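Local coordinates for protein TqaL (PDB 7EEH) that belongs to the 2OG-Fe dioxygenase family of the cupin clan and holds an iron ion in a site built from two histidines and an aspartate, at residues S13-L24 / V42-A50. The protein carries 1 engineered substitution. Residues are numbered along the deposited sequence; the frame is centred on the assembly and turned at random.
Sequences SYYTAIAEIMKL and VPLLLGLGA
L44 enters helix 13-24 as a knob into a hole formed by A17, E20, I21 and L24, and its two methyl groups divide the work. L44 CD2 lies against the aliphatic stem of the glutamate, 3.6 Å from E20 CG, the two side chains crossing at about a right angle. The L44 and L24 side chains reach toward each other tip to tip, L44 CD1 to L24 CD1 at 3.8 Å, whereas those of L44 and I21 slide past each other in opposite directions. One turn on, L48 starts out away from helix 13-24 but bends back to it: with CG beside its own backbone N (chi1 -65°), L48 CD1 meets I21 CD1 at 4.0 Å, the side chains tip to tip, while L48 CD2 approaches Y14 CE1 obliquely at the same distance.

Beside these leucines, at the S13-A17 turn, the backbones themselves come together, an example of how a glycine lets two helices pack closely. The axes approach to 8.0 Å with a crossing angle of -133°, nearer antiparallel than parallel. Lacking a side chain, G47 packs its CA 4.0 Å from A17 CB and faces S13 O. Y14 CA makes a 3.4 Å CA-H...O contact with G47 O. With CG anti to the backbone N (chi1 176°), the Y14 ring also turns its edge to that oxygen; I18 CD1 lies over one face, toward the rim. The helix pair, joined through strand 33-36, lies outside the double-stranded beta-helix core expected of this family; helix 38-48 ends in a Schellman motif at G49.

Farther out, Y14 OH is held by L309 N. I21 also packs on M139 and I140 of helix 128-141, and L24 reaches I34 and V36.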
ATOM      1  N   SER B  13      -8.975  -2.852  -3.267  1.00 20.17           N
ATOM      2  CA  SER B  13      -8.333  -1.962  -4.225  1.00 20.09           C
ATOM      3  C   SER B  13      -9.176  -0.733  -4.529  1.00 20.05           C
ATOM      4  O   SER B  13      -8.641   0.282  -4.971  1.00 19.17           O
ATOM      5  CB  SER B  13      -8.035  -2.723  -5.518  1.00 26.29           C
ATOM      6  OG  SER B  13      -9.232  -2.966  -6.220  1.00 29.17           O
ATOM      7  N   TYR B  14     -10.487  -0.803  -4.308  1.00 19.90           N
ATOM      8  CA  TYR B  14     -11.319   0.389  -4.397  1.00 18.07           C
ATOM      9  C   TYR B  14     -10.905   1.423  -3.346  1.00 19.91           C
ATOM     10  O   TYR B  14     -10.671   2.596  -3.658  1.00 18.72           O
ATOM     11  CB  TYR B  14     -12.785  -0.030  -4.236  1.00 22.83           C
ATOM     12  CG  TYR B  14     -13.779   1.101  -4.203  1.00 21.51           C
ATOM     13  CD1 TYR B  14     -13.952   1.921  -5.304  1.00 22.81           C
ATOM     14  CD2 TYR B  14     -14.571   1.324  -3.079  1.00 21.58           C
ATOM     15  CE1 TYR B  14     -14.883   2.964  -5.285  1.00 24.93           C
ATOM     16  CE2 TYR B  14     -15.506   2.359  -3.047  1.00 24.90           C
ATOM     17  CZ  TYR B  14     -15.651   3.173  -4.165  1.00 26.42           C
ATOM     18  OH  TYR B  14     -16.558   4.199  -4.156  1.00 26.85           O
ATOM     19  N   TYR B  15     -10.767   0.994  -2.094  1.00 18.90           N
ATOM     20  CA  TYR B  15     -10.408   1.937  -1.029  1.00 17.65           C
ATOM     21  C   TYR B  15      -8.950   2.389  -1.117  1.00 16.69           C
ATOM     22  O   TYR B  15      -8.634   3.537  -0.789  1.00 18.84           O
ATOM     23  CB  TYR B  15     -10.740   1.293   0.315  1.00 19.69           C
ATOM     24  CG  TYR B  15     -12.221   1.064   0.387  1.00 18.22           C
ATOM     25  CD1 TYR B  15     -13.087   2.128   0.639  1.00 19.57           C
ATOM     26  CD2 TYR B  15     -12.774  -0.190   0.128  1.00 19.19           C
ATOM     27  CE1 TYR B  15     -14.473   1.943   0.671  1.00 21.37           C
ATOM     28  CE2 TYR B  15     -14.163  -0.392   0.167  1.00 19.47           C
ATOM     29  CZ  TYR B  15     -15.005   0.687   0.436  1.00 23.89           C
ATOM     30  OH  TYR B  15     -16.380   0.527   0.468  1.00 24.09           O
ATOM     31  N   THR B  16      -8.056   1.521  -1.574  1.00 17.94           N
ATOM     32  CA  THR B  16      -6.682   1.938  -1.831  1.00 17.73           C
ATOM     33  C   THR B  16      -6.635   3.049  -2.870  1.00 19.01           C
ATOM     34  O   THR B  16      -5.886   4.020  -2.728  1.00 19.30           O
ATOM     35  CB  THR B  16      -5.870   0.738  -2.302  1.00 19.50           C
ATOM     36  OG1 THR B  16      -5.892  -0.272  -1.288  1.00 21.25           O
ATOM     37  CG2 THR B  16      -4.434   1.132  -2.595  1.00 21.88           C
ATOM     38  N   ALA B  17      -7.436   2.924  -3.918  1.00 17.38           N
ATOM     39  CA  ALA B  17      -7.499   3.978  -4.920  1.00 19.52           C
ATOM     40  C   ALA B  17      -8.012   5.271  -4.316  1.00 18.98           C
ATOM     41  O   ALA B  17      -7.451   6.344  -4.557  1.00 18.38           O
ATOM     42  CB  ALA B  17      -8.396   3.543  -6.066  1.00 18.62           C
ATOM     43  N   ILE B  18      -9.087   5.188  -3.531  1.00 17.85           N
ATOM     44  CA  ILE B  18      -9.636   6.392  -2.918  1.00 18.71           C
ATOM     45  C   ILE B  18      -8.591   7.052  -2.039  1.00 21.39           C
ATOM     46  O   ILE B  18      -8.426   8.277  -2.061  1.00 18.25           O
ATOM     47  CB  ILE B  18     -10.923   6.062  -2.136  1.00 17.75           C
ATOM     48  CG1 ILE B  18     -11.990   5.524  -3.098  1.00 21.89           C
ATOM     49  CG2 ILE B  18     -11.450   7.324  -1.440  1.00 18.24           C
ATOM     50  CD1 ILE B  18     -13.240   5.018  -2.404  1.00 23.11           C
ATOM     51  N   ALA B  19      -7.836   6.245  -1.285  1.00 20.00           N
ATOM     52  CA  ALA B  19      -6.787   6.801  -0.431  1.00 16.82           C
ATOM     53  C   ALA B  19      -5.801   7.624  -1.247  1.00 19.30           C
ATOM     54  O   ALA B  19      -5.437   8.741  -0.871  1.00 20.18           O
ATOM     55  CB  ALA B  19      -6.066   5.674   0.310  1.00 17.85           C
ATOM     56  N   GLU B  20      -5.362   7.087  -2.379  1.00 19.53           N
ATOM     57  CA  GLU B  20      -4.427   7.831  -3.213  1.00 20.79           C
ATOM     58  C   GLU B  20      -5.083   9.091  -3.785  1.00 21.18           C
ATOM     59  O   GLU B  20      -4.442  10.148  -3.889  1.00 20.38           O
ATOM     60  CB  GLU B  20      -3.904   6.902  -4.319  1.00 22.09           C
ATOM     61  CG  GLU B  20      -2.971   7.570  -5.317  1.00 25.18           C
ATOM     62  CD  GLU B  20      -1.762   8.215  -4.650  1.00 31.30           C
ATOM     63  OE1 GLU B  20      -1.262   7.637  -3.650  1.00 23.53           O
ATOM     64  OE2 GLU B  20      -1.330   9.291  -5.132  1.00 26.16           O
ATOM     65  N   ILE B  21      -6.361   8.999  -4.154  1.00 20.90           N
ATOM     66  CA  ILE B  21      -7.055  10.164  -4.699  1.00 18.85           C
ATOM     67  C   ILE B  21      -7.193  11.250  -3.639  1.00 20.19           C
ATOM     68  O   ILE B  21      -7.026  12.438  -3.931  1.00 19.53           O
ATOM     69  CB  ILE B  21      -8.420   9.755  -5.281  1.00 21.62           C
ATOM     70  CG1 ILE B  21      -8.219   8.864  -6.507  1.00 14.90           C
ATOM     71  CG2 ILE B  21      -9.265  10.999  -5.612  1.00 18.55           C
ATOM     72  CD1 ILE B  21      -9.509   8.176  -6.984  1.00 17.38           C
HETATM   73  N   MSE B  22      -7.405  10.860  -2.387  1.00 21.06           N
HETATM   74  CA  MSE B  22      -7.442  11.832  -1.273  1.00 18.10           C
HETATM   75  C   MSE B  22      -6.063  12.512  -1.118  1.00 21.45           C
HETATM   76  O   MSE B  22      -6.031  13.680  -0.825  1.00 16.77           O
HETATM   77  CB  MSE B  22      -7.961  11.155  -0.013  1.00 20.01           C
HETATM   78  CG  MSE B  22      -9.384  10.724  -0.105  1.00 22.38           C
HETATM   79 SE   MSE B  22     -10.559  12.225  -0.389  1.00 29.62          SE
HETATM   80  CE  MSE B  22     -11.066  12.131  -2.137  1.00 24.29           C
ATOM     81  N   LYS B  23      -4.967  11.781  -1.317  1.00 19.20           N
ATOM     82  CA  LYS B  23      -3.652  12.422  -1.288  1.00 20.47           C
ATOM     83  C   LYS B  23      -3.519  13.467  -2.398  1.00 22.41           C
ATOM     84  O   LYS B  23      -3.052  14.588  -2.164  1.00 21.75           O
ATOM     85  CB  LYS B  23      -2.546  11.377  -1.410  1.00 20.56           C
ATOM     86  CG  LYS B  23      -2.433  10.468  -0.207  1.00 23.35           C
ATOM     87  CD  LYS B  23      -1.354   9.421  -0.449  1.00 27.31           C
ATOM     88  CE  LYS B  23      -1.060   8.651   0.832  1.00 31.31           C
ATOM     89  NZ  LYS B  23      -0.437   7.332   0.518  1.00 33.18           N
ATOM     90  N   LEU B  24      -3.907  13.109  -3.624  1.00 19.45           N
ATOM     91  CA  LEU B  24      -3.878  14.075  -4.720  1.00 20.97           C
ATOM     92  C   LEU B  24      -4.738  15.286  -4.393  1.00 19.13           C
ATOM     93  O   LEU B  24      -4.373  16.422  -4.719  1.00 19.20           O
ATOM     94  CB  LEU B  24      -4.344  13.417  -6.032  1.00 21.11           C
ATOM     95  CG  LEU B  24      -3.421  12.327  -6.584  1.00 20.24           C
ATOM     96  CD1 LEU B  24      -4.059  11.563  -7.758  1.00 21.58           C
ATOM     97  CD2 LEU B  24      -2.090  12.928  -6.988  1.00 21.38           C
ATOM     98  N   VAL B  42      -3.947   5.115 -14.439  1.00 20.78           N
ATOM     99  CA  VAL B  42      -4.517   3.805 -14.780  1.00 20.54           C
ATOM    100  C   VAL B  42      -4.911   3.000 -13.545  1.00 22.59           C
ATOM    101  O   VAL B  42      -6.071   2.558 -13.469  1.00 21.25           O
ATOM    102  CB  VAL B  42      -3.571   3.031 -15.713  1.00 26.69           C
ATOM    103  CG1 VAL B  42      -3.966   1.566 -15.735  1.00 26.41           C
ATOM    104  CG2 VAL B  42      -3.640   3.591 -17.111  1.00 24.84           C
ATOM    105  N   PRO B  43      -4.042   2.797 -12.543  1.00 23.56           N
ATOM    106  CA  PRO B  43      -4.485   2.017 -11.376  1.00 23.16           C
ATOM    107  C   PRO B  43      -5.584   2.700 -10.575  1.00 21.46           C
ATOM    108  O   PRO B  43      -6.420   2.005  -9.986  1.00 20.99           O
ATOM    109  CB  PRO B  43      -3.200   1.835 -10.557  1.00 27.89           C
ATOM    110  CG  PRO B  43      -2.307   2.898 -11.005  1.00 24.76           C
ATOM    111  CD  PRO B  43      -2.623   3.174 -12.428  1.00 22.71           C
ATOM    112  N   LEU B  44      -5.639   4.034 -10.561  1.00 19.89           N
ATOM    113  CA  LEU B  44      -6.750   4.710  -9.896  1.00 19.67           C
ATOM    114  C   LEU B  44      -8.071   4.413 -10.595  1.00 21.88           C
ATOM    115  O   LEU B  44      -9.075   4.104  -9.941  1.00 22.41           O
ATOM    116  CB  LEU B  44      -6.491   6.220  -9.841  1.00 20.12           C
ATOM    117  CG  LEU B  44      -5.211   6.618  -9.090  1.00 20.79           C
ATOM    118  CD1 LEU B  44      -5.038   8.110  -9.018  1.00 17.85           C
ATOM    119  CD2 LEU B  44      -5.241   6.032  -7.697  1.00 20.96           C
ATOM    120  N   LEU B  45      -8.098   4.520 -11.928  1.00 19.00           N
ATOM    121  CA  LEU B  45      -9.344   4.269 -12.648  1.00 18.84           C
ATOM    122  C   LEU B  45      -9.760   2.807 -12.535  1.00 20.21           C
ATOM    123  O   LEU B  45     -10.946   2.507 -12.371  1.00 21.07           O
ATOM    124  CB  LEU B  45      -9.205   4.678 -14.115  1.00 20.37           C
ATOM    125  CG  LEU B  45      -8.953   6.168 -14.393  1.00 20.37           C
ATOM    126  CD1 LEU B  45      -9.167   6.498 -15.878  1.00 22.77           C
ATOM    127  CD2 LEU B  45      -9.837   7.037 -13.532  1.00 18.12           C
ATOM    128  N   LEU B  46      -8.802   1.884 -12.624  1.00 20.63           N
ATOM    129  CA  LEU B  46      -9.111   0.472 -12.389  1.00 22.23           C
ATOM    130  C   LEU B  46      -9.731   0.278 -11.012  1.00 24.02           C
ATOM    131  O   LEU B  46     -10.760  -0.394 -10.865  1.00 21.19           O
ATOM    132  CB  LEU B  46      -7.840  -0.371 -12.520  1.00 22.55           C
ATOM    133  CG  LEU B  46      -7.284  -0.526 -13.938  1.00 22.78           C
ATOM    134  CD1 LEU B  46      -5.929  -1.213 -13.925  1.00 29.18           C
ATOM    135  CD2 LEU B  46      -8.258  -1.320 -14.779  1.00 26.46           C
ATOM    136  N   GLY B  47      -9.117   0.874  -9.985  1.00 22.34           N
ATOM    137  CA  GLY B  47      -9.643   0.739  -8.641  1.00 21.57           C
ATOM    138  C   GLY B  47     -11.050   1.262  -8.514  1.00 23.83           C
ATOM    139  O   GLY B  47     -11.830   0.751  -7.711  1.00 24.37           O
ATOM    140  N   LEU B  48     -11.402   2.274  -9.312  1.00 21.18           N
ATOM    141  CA  LEU B  48     -12.734   2.855  -9.289  1.00 20.60           C
ATOM    142  C   LEU B  48     -13.747   2.030 -10.061  1.00 25.09           C
ATOM    143  O   LEU B  48     -14.950   2.262  -9.908  1.00 23.64           O
ATOM    144  CB  LEU B  48     -12.732   4.266  -9.888  1.00 18.92           C
ATOM    145  CG  LEU B  48     -11.937   5.257  -9.091  1.00 25.97           C
ATOM    146  CD1 LEU B  48     -12.066   6.709  -9.650  1.00 22.59           C
ATOM    147  CD2 LEU B  48     -12.497   5.020  -7.699  1.00 21.56           C
ATOM    148  N   GLY B  49     -13.298   1.109 -10.906  1.00 23.90           N
ATOM    149  CA  GLY B  49     -14.242   0.326 -11.676  1.00 24.95           C
ATOM    150  C   GLY B  49     -14.024   0.287 -13.177  1.00 23.20           C
ATOM    151  O   GLY B  49     -14.793  -0.377 -13.877  1.00 24.57           O
ATOM    152  N   ALA B  50     -13.006   0.972 -13.695  1.00 20.08           N
ATOM    153  CA  ALA B  50     -12.731   0.920 -15.130  1.00 23.42           C
ATOM    154  C   ALA B  50     -12.304  -0.484 -15.541  1.00 25.13           C
ATOM    155  O   ALA B  50     -11.498  -1.117 -14.857  1.00 25.85           O
ATOM    156  CB  ALA B  50     -11.620   1.906 -15.506  1.00 20.19           C
TER